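Local coordinates for protein galactokinase (Bifidobacterium longum subsp. infantis ATCC 15697 = JCM 1222 = DSM 20088, PDB 6TER) that probably catalyses the ATP-dependent phosphorylation of galactose as a GHMP-family sugar kinase, and is seen here with galactose bound, at residues Asn42-His47 with Leu54-Ala59; Thr48-Gly53 with Gln250-Cys255. One frame throughout, in Å; residues are numbered along the deposited sequence. Where two conformers were deposited one is given.

Contact 1 of 2, residues Asn42-His47 with Leu54-Ala59; sequences NLIGEH and LCLPIA. With GLA (alpha-D-galactopyranose), chain B.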
ATOM      1  N   ASN A  42       2.531  -4.653  -2.986  1.00 13.70           N
ATOM      2  CA  ASN A  42       2.349  -4.438  -4.425  1.00 17.36           C
ATOM      3  C   ASN A  42       3.274  -5.380  -5.199  1.00 19.18           C
ATOM      4  O   ASN A  42       4.509  -5.155  -5.208  1.00 17.49           O
ATOM      5  CB  ASN A  42       2.614  -3.010  -4.853  1.00 16.48           C
ATOM      6  CG  ASN A  42       2.057  -2.780  -6.238  1.00 15.32           C
ATOM      7  OD1 ASN A  42       1.143  -3.476  -6.654  1.00 14.24           O
ATOM      8  ND2 ASN A  42       2.594  -1.810  -6.946  1.00 17.05           N
ATOM      9  N   LEU A  43       2.704  -6.376  -5.855  1.00 18.19           N
ATOM     10  CA  LEU A  43       3.534  -7.391  -6.557  1.00 18.87           C
ATOM     11  C   LEU A  43       4.395  -6.731  -7.629  1.00 15.00           C
ATOM     12  O   LEU A  43       5.542  -7.074  -7.725  1.00 17.10           O
ATOM     13  CB  LEU A  43       2.660  -8.468  -7.185  1.00 18.48           C
ATOM     14  CG  LEU A  43       1.830  -9.315  -6.226  1.00 17.64           C
ATOM     15  CD1 LEU A  43       0.960 -10.271  -7.010  1.00 15.18           C
ATOM     16  CD2 LEU A  43       2.692 -10.080  -5.219  1.00 17.54           C
ATOM     17  N   ILE A  44       3.838  -5.847  -8.446  1.00 14.11           N
ATOM     18  CA  ILE A  44       4.620  -5.189  -9.508  1.00 13.66           C
ATOM     19  C   ILE A  44       3.736  -4.029  -9.976  1.00 12.68           C
ATOM     20  O   ILE A  44       2.530  -4.070  -9.696  1.00 14.37           O
ATOM     21  CB  ILE A  44       4.940  -6.261 -10.583  1.00 14.14           C
ATOM     22  CG1 ILE A  44       6.049  -5.794 -11.526  1.00 13.11           C
ATOM     23  CG2 ILE A  44       3.678  -6.732 -11.314  1.00 16.68           C
ATOM     24  CD1 ILE A  44       6.483  -6.846 -12.518  1.00 15.24           C
ATOM     25  N   GLY A  45       4.331  -3.009 -10.598  1.00 14.08           N
ATOM     26  CA  GLY A  45       3.643  -1.812 -11.114  1.00 15.36           C
ATOM     27  C   GLY A  45       3.836  -0.701 -10.116  1.00 16.27           C
ATOM     28  O   GLY A  45       2.825  -0.210  -9.593  1.00 16.36           O
ATOM     29  N   GLU A  46       5.092  -0.379  -9.839  1.00 17.23           N
ATOM     30  CA  GLU A  46       5.482   0.564  -8.760  1.00 16.42           C
ATOM     31  C   GLU A  46       5.697   1.957  -9.356  1.00 16.76           C
ATOM     32  O   GLU A  46       6.346   2.039 -10.422  1.00 16.36           O
ATOM     33  CB  GLU A  46       6.760   0.121  -8.085  1.00 13.57           C
ATOM     34  CG  GLU A  46       6.723   0.366  -6.563  1.00 14.92           C
ATOM     35  CD  GLU A  46       5.737  -0.511  -5.783  1.00 14.28           C
ATOM     36  OE1 GLU A  46       4.659  -0.049  -5.388  1.00 16.10           O
ATOM     37  OE2 GLU A  46       6.081  -1.681  -5.535  1.00 19.42           O
ATOM     38  N   HIS A  47       5.218   3.010  -8.671  1.00 16.00           N
ATOM     39  CA  HIS A  47       5.327   4.423  -9.147  1.00 16.57           C
ATOM     40  C   HIS A  47       4.552   4.613 -10.454  1.00 15.75           C
ATOM     41  O   HIS A  47       4.869   5.569 -11.259  1.00 17.71           O
ATOM     42  CB  HIS A  47       6.798   4.881  -9.148  1.00 17.69           C
ATOM     43  CG  HIS A  47       7.276   5.129  -7.753  1.00 23.51           C
ATOM     44  ND1 HIS A  47       7.005   6.332  -7.090  1.00 22.67           N
ATOM     45  CD2 HIS A  47       7.872   4.315  -6.834  1.00 19.02           C
ATOM     46  CE1 HIS A  47       7.494   6.262  -5.855  1.00 22.62           C
ATOM     47  NE2 HIS A  47       8.026   5.046  -5.671  1.00 18.15           N
ATOM     48  N   LEU A  54      -0.957   0.746 -14.386  1.00 17.33           N
ATOM     49  CA  LEU A  54      -1.408  -0.565 -13.882  1.00 16.83           C
ATOM     50  C   LEU A  54      -0.585  -0.898 -12.640  1.00 15.09           C
ATOM     51  O   LEU A  54       0.615  -0.568 -12.616  1.00 15.91           O
ATOM     52  CB  LEU A  54      -1.190  -1.635 -14.955  1.00 14.63           C
ATOM     53  CG  LEU A  54      -2.040  -1.481 -16.209  1.00 15.81           C
ATOM     54  CD1 LEU A  54      -1.748  -2.626 -17.171  1.00 18.46           C
ATOM     55  CD2 LEU A  54      -3.541  -1.364 -15.918  1.00 12.15           C
ATOM     56  N   CYS A  55      -1.250  -1.524 -11.666  1.00 15.43           N
ATOM     57  CA  CYS A  55      -0.718  -1.979 -10.356  1.00 19.82           C
ATOM     58  C   CYS A  55      -1.220  -3.391 -10.180  1.00 15.81           C
ATOM     59  O   CYS A  55      -2.265  -3.690 -10.805  1.00 16.85           O
ATOM     60  CB  CYS A  55      -1.212  -1.126  -9.173  1.00 23.54           C
ATOM     61  SG  CYS A  55      -0.938   0.619  -9.545  1.00 22.54           S
ATOM     62  N   LEU A  56      -0.581  -4.164  -9.316  1.00 16.68           N
ATOM     63  CA  LEU A  56      -1.067  -5.540  -8.974  1.00 18.39           C
ATOM     64  C   LEU A  56      -0.831  -5.859  -7.492  1.00 17.77           C
ATOM     65  O   LEU A  56       0.012  -6.692  -7.109  1.00 16.40           O
ATOM     66  CB  LEU A  56      -0.355  -6.551  -9.880  1.00 17.57           C
ATOM     67  CG  LEU A  56      -0.882  -7.989  -9.825  1.00 17.35           C
ATOM     68  CD1 LEU A  56      -2.321  -8.069 -10.322  1.00 20.51           C
ATOM     69  CD2 LEU A  56       0.019  -8.963 -10.602  1.00 17.02           C
ATOM     70  N   PRO A  57      -1.546  -5.185  -6.571  1.00 16.36           N
ATOM     71  CA  PRO A  57      -1.434  -5.557  -5.163  1.00 15.12           C
ATOM     72  C   PRO A  57      -2.216  -6.789  -4.703  1.00 15.93           C
ATOM     73  O   PRO A  57      -3.194  -7.189  -5.322  1.00 17.93           O
ATOM     74  CB  PRO A  57      -2.013  -4.337  -4.421  1.00 13.67           C
ATOM     75  CG  PRO A  57      -2.966  -3.671  -5.424  1.00 15.64           C
ATOM     76  CD  PRO A  57      -2.334  -3.944  -6.789  1.00 15.43           C
ATOM     77  N   ILE A  58      -1.745  -7.334  -3.582  1.00 16.67           N
ATOM     78  CA  ILE A  58      -2.495  -8.288  -2.721  1.00 14.87           C
ATOM     79  C   ILE A  58      -2.677  -7.638  -1.343  1.00 14.79           C
ATOM     80  O   ILE A  58      -1.846  -6.808  -0.943  1.00 14.82           O
ATOM     81  CB  ILE A  58      -1.779  -9.644  -2.615  1.00 15.99           C
ATOM     82  CG1 ILE A  58      -0.368  -9.512  -2.022  1.00 16.21           C
ATOM     83  CG2 ILE A  58      -1.782 -10.319  -3.983  1.00 17.01           C
ATOM     84  CD1 ILE A  58       0.165 -10.803  -1.404  1.00 15.85           C
ATOM     85  N   ALA A  59      -3.697  -8.041  -0.626  1.00 13.47           N
ATOM     86  CA  ALA A  59      -3.888  -7.632   0.788  1.00 16.54           C
ATOM     87  C   ALA A  59      -3.150  -8.653   1.654  1.00 15.39           C
ATOM     88  O   ALA A  59      -3.215  -9.855   1.283  1.00 17.20           O
ATOM     89  CB  ALA A  59      -5.356  -7.578   1.118  1.00 18.93           C
TER
HETATM   90  C1  GLA B 927       3.366   4.600  -1.925  0.90 20.82           C
HETATM   91  C2  GLA B 927       2.083   5.325  -2.282  0.90 22.92           C
HETATM   92  C3  GLA B 927       1.308   4.509  -3.318  0.90 19.09           C
HETATM   93  C4  GLA B 927       2.181   4.262  -4.603  0.90 16.14           C
HETATM   94  C5  GLA B 927       3.531   3.709  -4.250  0.90 16.02           C
HETATM   95  C6  GLA B 927       4.452   3.610  -5.507  0.90 18.48           C
HETATM   96  O1  GLA B 927       3.088   3.359  -1.226  0.90 20.55           O
HETATM   97  O2  GLA B 927       1.261   5.696  -1.128  0.90 19.27           O
HETATM   98  O3  GLA B 927       0.128   5.224  -3.720  0.90 21.05           O
HETATM   99  O4  GLA B 927       2.431   5.458  -5.374  0.90 16.92           O
HETATM  100  O5  GLA B 927       4.136   4.424  -3.150  0.90 19.08           O
HETATM  101  O6  GLA B 927       4.028   2.478  -6.334  0.90 18.28           O
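Leu43 and Leu56 pack against each other in the buried apolar centre, their chains meeting at an angle, with Leu43 CD1 lying 3.9 Å from Leu56 CD2. The same methyl also meets Ile58 CG2 at 4.1 Å, while Ile44 CG2 approaches CB of Leu56 more loosely. Beside this patch Leu43 N donates to Leu56 O (3.0 Å), coming from above the carbonyl plane.

Asn42 forms the polar border. Its CG stands anti to the backbone N (chi1 -165°), which carries the amide across to Pro57, where OD1 accepts Leu56 N on an in-plane lone pair, 3.2 Å away. Ile44 O takes a weaker share of that N-H. The other end of the amide, ND2, gives a nearly straight bond to Glu46 OE1 at 3.1 Å, reaching the carboxylate from above its plane; Arg363 pairs with OE2. Within this galactokinase galactose-binding signature, the loop after strand 33-42 presents Glu46 and His47 to galactose O6: Glu46 OE1 lies 2.8 Å from it, His47 N donates to it (2.7 Å, 177°), and the imidazole lays a face over C6.

Asn42 and Pro57 form an antiparallel non-hydrogen-bonded pair, joining the end of strand 33-42 to strand 54-70. Leu190 of helix 190-197 touches both side chains, Ala203 of strand 202-207 touches Leu43, Leu56 and Ile58, and helix 294-318 borders Ile44, Leu54 and Leu56.

Contact 2 of 2, residues Thr48-Gly53 with Gln250-Cys255; sequences TDYNAG and QRRATC. With GLA (alpha-D-galactopyranose), chain B.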
ATOM      1  N   THR A  48       3.520   3.780 -10.627  1.00 15.83           N
ATOM      2  CA  THR A  48       2.547   3.772 -11.760  1.00 17.54           C
ATOM      3  C   THR A  48       1.179   4.392 -11.362  1.00 15.66           C
ATOM      4  O   THR A  48       0.496   4.979 -12.259  1.00 15.33           O
ATOM      5  CB  THR A  48       2.405   2.350 -12.366  1.00 19.34           C
ATOM      6  OG1 THR A  48       1.903   1.451 -11.374  1.00 20.07           O
ATOM      7  CG2 THR A  48       3.694   1.737 -12.910  1.00 22.12           C
ATOM      8  N   ASP A  49       0.724   4.240 -10.121  1.00 15.64           N
ATOM      9  CA  ASP A  49      -0.672   4.576  -9.684  1.00 19.08           C
ATOM     10  C   ASP A  49      -0.997   6.063  -9.949  1.00 19.13           C
ATOM     11  O   ASP A  49      -2.077   6.312 -10.588  1.00 23.17           O
ATOM     12  CB  ASP A  49      -0.924   4.081  -8.254  1.00 21.31           C
ATOM     13  CG  ASP A  49      -0.216   4.842  -7.141  1.00 18.69           C
ATOM     14  OD1 ASP A  49       0.841   5.535  -7.376  1.00 19.87           O
ATOM     15  OD2 ASP A  49      -0.751   4.785  -6.081  1.00 21.10           O
ATOM     16  N   TYR A  50      -0.087   7.004  -9.621  1.00 17.12           N
ATOM     17  CA  TYR A  50      -0.276   8.463  -9.841  1.00 18.38           C
ATOM     18  C   TYR A  50       0.055   8.867 -11.300  1.00 19.52           C
ATOM     19  O   TYR A  50      -0.199  10.058 -11.698  1.00 19.00           O
ATOM     20  CB  TYR A  50       0.490   9.291  -8.794  1.00 18.39           C
ATOM     21  CG  TYR A  50       1.979   9.008  -8.692  1.00 17.68           C
ATOM     22  CD1 TYR A  50       2.874   9.441  -9.657  1.00 16.60           C
ATOM     23  CD2 TYR A  50       2.503   8.238  -7.647  1.00 19.84           C
ATOM     24  CE1 TYR A  50       4.234   9.161  -9.576  1.00 18.30           C
ATOM     25  CE2 TYR A  50       3.856   7.935  -7.564  1.00 20.31           C
ATOM     26  CZ  TYR A  50       4.730   8.390  -8.536  1.00 17.77           C
ATOM     27  OH  TYR A  50       6.060   8.109  -8.425  1.00 16.33           O
ATOM     28  N   ASN A  51       0.529   7.933 -12.128  1.00 17.35           N
ATOM     29  CA  ASN A  51       0.732   8.140 -13.593  1.00 19.40           C
ATOM     30  C   ASN A  51      -0.402   7.504 -14.441  1.00 16.97           C
ATOM     31  O   ASN A  51      -0.235   7.416 -15.680  1.00 17.21           O
ATOM     32  CB  ASN A  51       2.105   7.599 -14.016  1.00 18.68           C
ATOM     33  CG  ASN A  51       3.246   8.479 -13.541  1.00 18.37           C
ATOM     34  OD1 ASN A  51       3.160   9.664 -13.720  1.00 16.75           O
ATOM     35  ND2 ASN A  51       4.247   7.941 -12.849  1.00 21.32           N
ATOM     36  N   ALA A  52      -1.540   7.158 -13.839  1.00 11.65           N
ATOM     37  CA  ALA A  52      -2.726   6.472 -14.416  1.00 13.70           C
ATOM     38  C   ALA A  52      -2.338   5.120 -14.997  1.00 14.01           C
ATOM     39  O   ALA A  52      -2.926   4.784 -16.084  1.00 15.27           O
ATOM     40  CB  ALA A  52      -3.418   7.336 -15.449  1.00 15.82           C
ATOM     41  N   GLY A  53      -1.459   4.338 -14.330  1.00 12.74           N
ATOM     42  CA  GLY A  53      -0.963   3.085 -14.912  1.00 15.95           C
ATOM     43  C   GLY A  53      -1.644   1.884 -14.305  1.00 17.57           C
ATOM     44  O   GLY A  53      -2.765   2.010 -13.761  1.00 20.17           O
ATOM     45  N   GLN A 250       8.783  14.737  -5.099  0.50 20.89           N
ATOM     46  CA  GLN A 250       9.696  15.152  -6.199  0.50 21.39           C
ATOM     47  C   GLN A 250       9.404  14.282  -7.434  0.50 24.15           C
ATOM     48  O   GLN A 250       9.177  14.858  -8.527  0.50 33.29           O
ATOM     49  CB  GLN A 250      11.177  15.005  -5.849  0.50 17.35           C
ATOM     50  CG  GLN A 250      12.036  15.351  -7.060  0.50 15.74           C
ATOM     51  CD  GLN A 250      11.720  16.764  -7.474  0.50 17.26           C
ATOM     52  OE1 GLN A 250      11.035  17.032  -8.472  0.50 18.79           O
ATOM     53  NE2 GLN A 250      12.167  17.687  -6.648  0.50 13.93           N
ATOM     54  N   ARG A 251       9.410  12.959  -7.256  1.00 23.07           N
ATOM     55  CA  ARG A 251       9.091  11.933  -8.318  1.00 22.95           C
ATOM     56  C   ARG A 251       7.790  12.318  -9.049  1.00 23.62           C
ATOM     57  O   ARG A 251       7.804  12.431 -10.346  1.00 16.83           O
ATOM     58  CB  ARG A 251       8.951  10.511  -7.730  1.00 18.75           C
ATOM     59  CG  ARG A 251      10.256   9.929  -7.192  1.00 21.79           C
ATOM     60  CD  ARG A 251      11.370   9.918  -8.250  1.00 27.29           C
ATOM     61  NE  ARG A 251      12.665   9.523  -7.714  1.00 24.24           N
ATOM     62  CZ  ARG A 251      13.450  10.287  -6.979  1.00 22.83           C
ATOM     63  NH1 ARG A 251      13.107  11.532  -6.694  1.00 26.24           N
ATOM     64  NH2 ARG A 251      14.585   9.793  -6.547  1.00 25.07           N
ATOM     65  N   ARG A 252       6.720  12.514  -8.250  1.00 18.88           N
ATOM     66  CA  ARG A 252       5.365  12.795  -8.760  1.00 19.30           C
ATOM     67  C   ARG A 252       5.479  14.076  -9.614  1.00 22.19           C
ATOM     68  O   ARG A 252       4.930  14.088 -10.732  1.00 17.71           O
ATOM     69  CB  ARG A 252       4.331  12.930  -7.628  1.00 22.54           C
ATOM     70  CG  ARG A 252       3.857  11.632  -6.987  1.00 24.37           C
ATOM     71  CD  ARG A 252       2.684  11.771  -6.006  1.00 25.13           C
ATOM     72  NE  ARG A 252       1.453  12.038  -6.756  1.00 26.89           N
ATOM     73  CZ  ARG A 252       0.234  12.201  -6.246  1.00 28.68           C
ATOM     74  NH1 ARG A 252       0.045  12.199  -4.938  1.00 28.38           N
ATOM     75  NH2 ARG A 252      -0.791  12.418  -7.060  1.00 30.36           N
ATOM     76  N   ALA A 253       6.181  15.105  -9.116  1.00 23.81           N
ATOM     77  CA  ALA A 253       6.308  16.423  -9.781  1.00 22.59           C
ATOM     78  C   ALA A 253       7.066  16.294 -11.120  1.00 21.90           C
ATOM     79  O   ALA A 253       6.612  16.930 -12.128  1.00 25.57           O
ATOM     80  CB  ALA A 253       6.936  17.455  -8.853  1.00 21.67           C
ATOM     81  N   THR A 254       8.162  15.533 -11.161  1.00 18.77           N
ATOM     82  CA  THR A 254       8.976  15.219 -12.390  1.00 25.48           C
ATOM     83  C   THR A 254       8.122  14.557 -13.495  1.00 25.70           C
ATOM     84  O   THR A 254       8.134  14.956 -14.698  1.00 19.29           O
ATOM     85  CB  THR A 254      10.105  14.249 -11.998  1.00 23.27           C
ATOM     86  OG1 THR A 254      10.973  14.973 -11.132  1.00 25.16           O
ATOM     87  CG2 THR A 254      10.894  13.672 -13.159  1.00 25.20           C
ATOM     88  N   CYS A 255       7.399  13.522 -13.100  1.00 29.17           N
ATOM     89  CA  CYS A 255       6.384  12.833 -13.943  1.00 21.92           C
ATOM     90  C   CYS A 255       5.346  13.830 -14.444  1.00 21.63           C
ATOM     91  O   CYS A 255       5.138  13.822 -15.689  1.00 19.63           O
ATOM     92  CB  CYS A 255       5.701  11.757 -13.146  1.00 18.50           C
ATOM     93  SG  CYS A 255       6.770  10.310 -12.942  1.00 23.47           S
TER
HETATM   94  C1  GLA B 927       3.366   4.600  -1.925  0.90 20.82           C
HETATM   95  C2  GLA B 927       2.083   5.325  -2.282  0.90 22.92           C
HETATM   96  C3  GLA B 927       1.308   4.509  -3.318  0.90 19.09           C
HETATM   97  C4  GLA B 927       2.181   4.262  -4.603  0.90 16.14           C
HETATM   98  C5  GLA B 927       3.531   3.709  -4.250  0.90 16.02           C
HETATM   99  C6  GLA B 927       4.452   3.610  -5.507  0.90 18.48           C
HETATM  100  O1  GLA B 927       3.088   3.359  -1.226  0.90 20.55           O
HETATM  101  O2  GLA B 927       1.261   5.696  -1.128  0.90 19.27           O
HETATM  102  O3  GLA B 927       0.128   5.224  -3.720  0.90 21.05           O
HETATM  103  O4  GLA B 927       2.431   5.458  -5.374  0.90 16.92           O
HETATM  104  O5  GLA B 927       4.136   4.424  -3.150  0.90 19.08           O
HETATM  105  O6  GLA B 927       4.028   2.478  -6.334  0.90 18.28           O
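Asn51 ND2 has two partners: the backbone oxygen of His47 and, weakly, across the contact, Cys255 SG at 3.5 Å. The other end of the amide leans on the helix as well, with OD1 3.3 Å from Cys255 CB. Behind it the loop is closed by its own backbone, for Asn51 N and Gly53 N reach Thr48 O from opposite faces of its plane.

Tyr50 supplies the broad surface. With its CG held between the backbone N and the carbonyl carbon (chi1 56°), the ring is turned toward helix 247-262 and receives Arg252 CG over the centre of one face. This CH-pi contact is close, 3.4 Å from CG to the ring centroid and only 4° off the normal. The arginine then bends at chi3, which returns its NE to within 3.6 Å of Tyr50 CB, while NH1 bonds to Ser186. At the ring edge lie Cys255 SG and O4 of galactose, the latter 3.6 Å from Tyr50 CD2. The phenol oxygen hydrogen-bonds to His47 ND1 and to the hydroxyl of Tyr340, and touches Arg251 CB; the guanidinium of Arg251 is held by the carbonyls of Tyr340 and Glu341.

Just before the tyrosine, Asp49 turns its carboxylate to the sugar, with OD2 2.6 Å from O3 and OD1 2.6 Å from O4. OD2 also accepts the backbone N-H of Leu190, which should help fix the rotation of the group.

Across the interface itself, then, the loop meets the helix mainly through an aromatic face and a thiol, whereas the strong polar bonds run to other parts of the chain. Tyr50, packed against the helix, also borders the galactose with its edge, and Asp49, beside it in the loop but not touching the helix, binds the sugar.

Contacts 1 and 2 share one continuous piece of chain: 48-53 is the loop that joins the two segments of contact 1, and 250-255 is brought to it from nearly 200 residues further on. Their centres lie 14 Å apart. The join runs through Thr48, whose OG1 lies between two carbonyl oxygens, Leu54 O (2.7 Å, a probable hydrogen bond) and Gly45 O, with one proton to serve both. Cys55 SG packs close by, 3.7 Å from Asp49 CB. Both contacts reach the galactose, contact 1 at the O6 end and contact 2 at O3 and O4; Thr187, Gly188 and Tyr248 contribute further hydrogen bonds to the sugar.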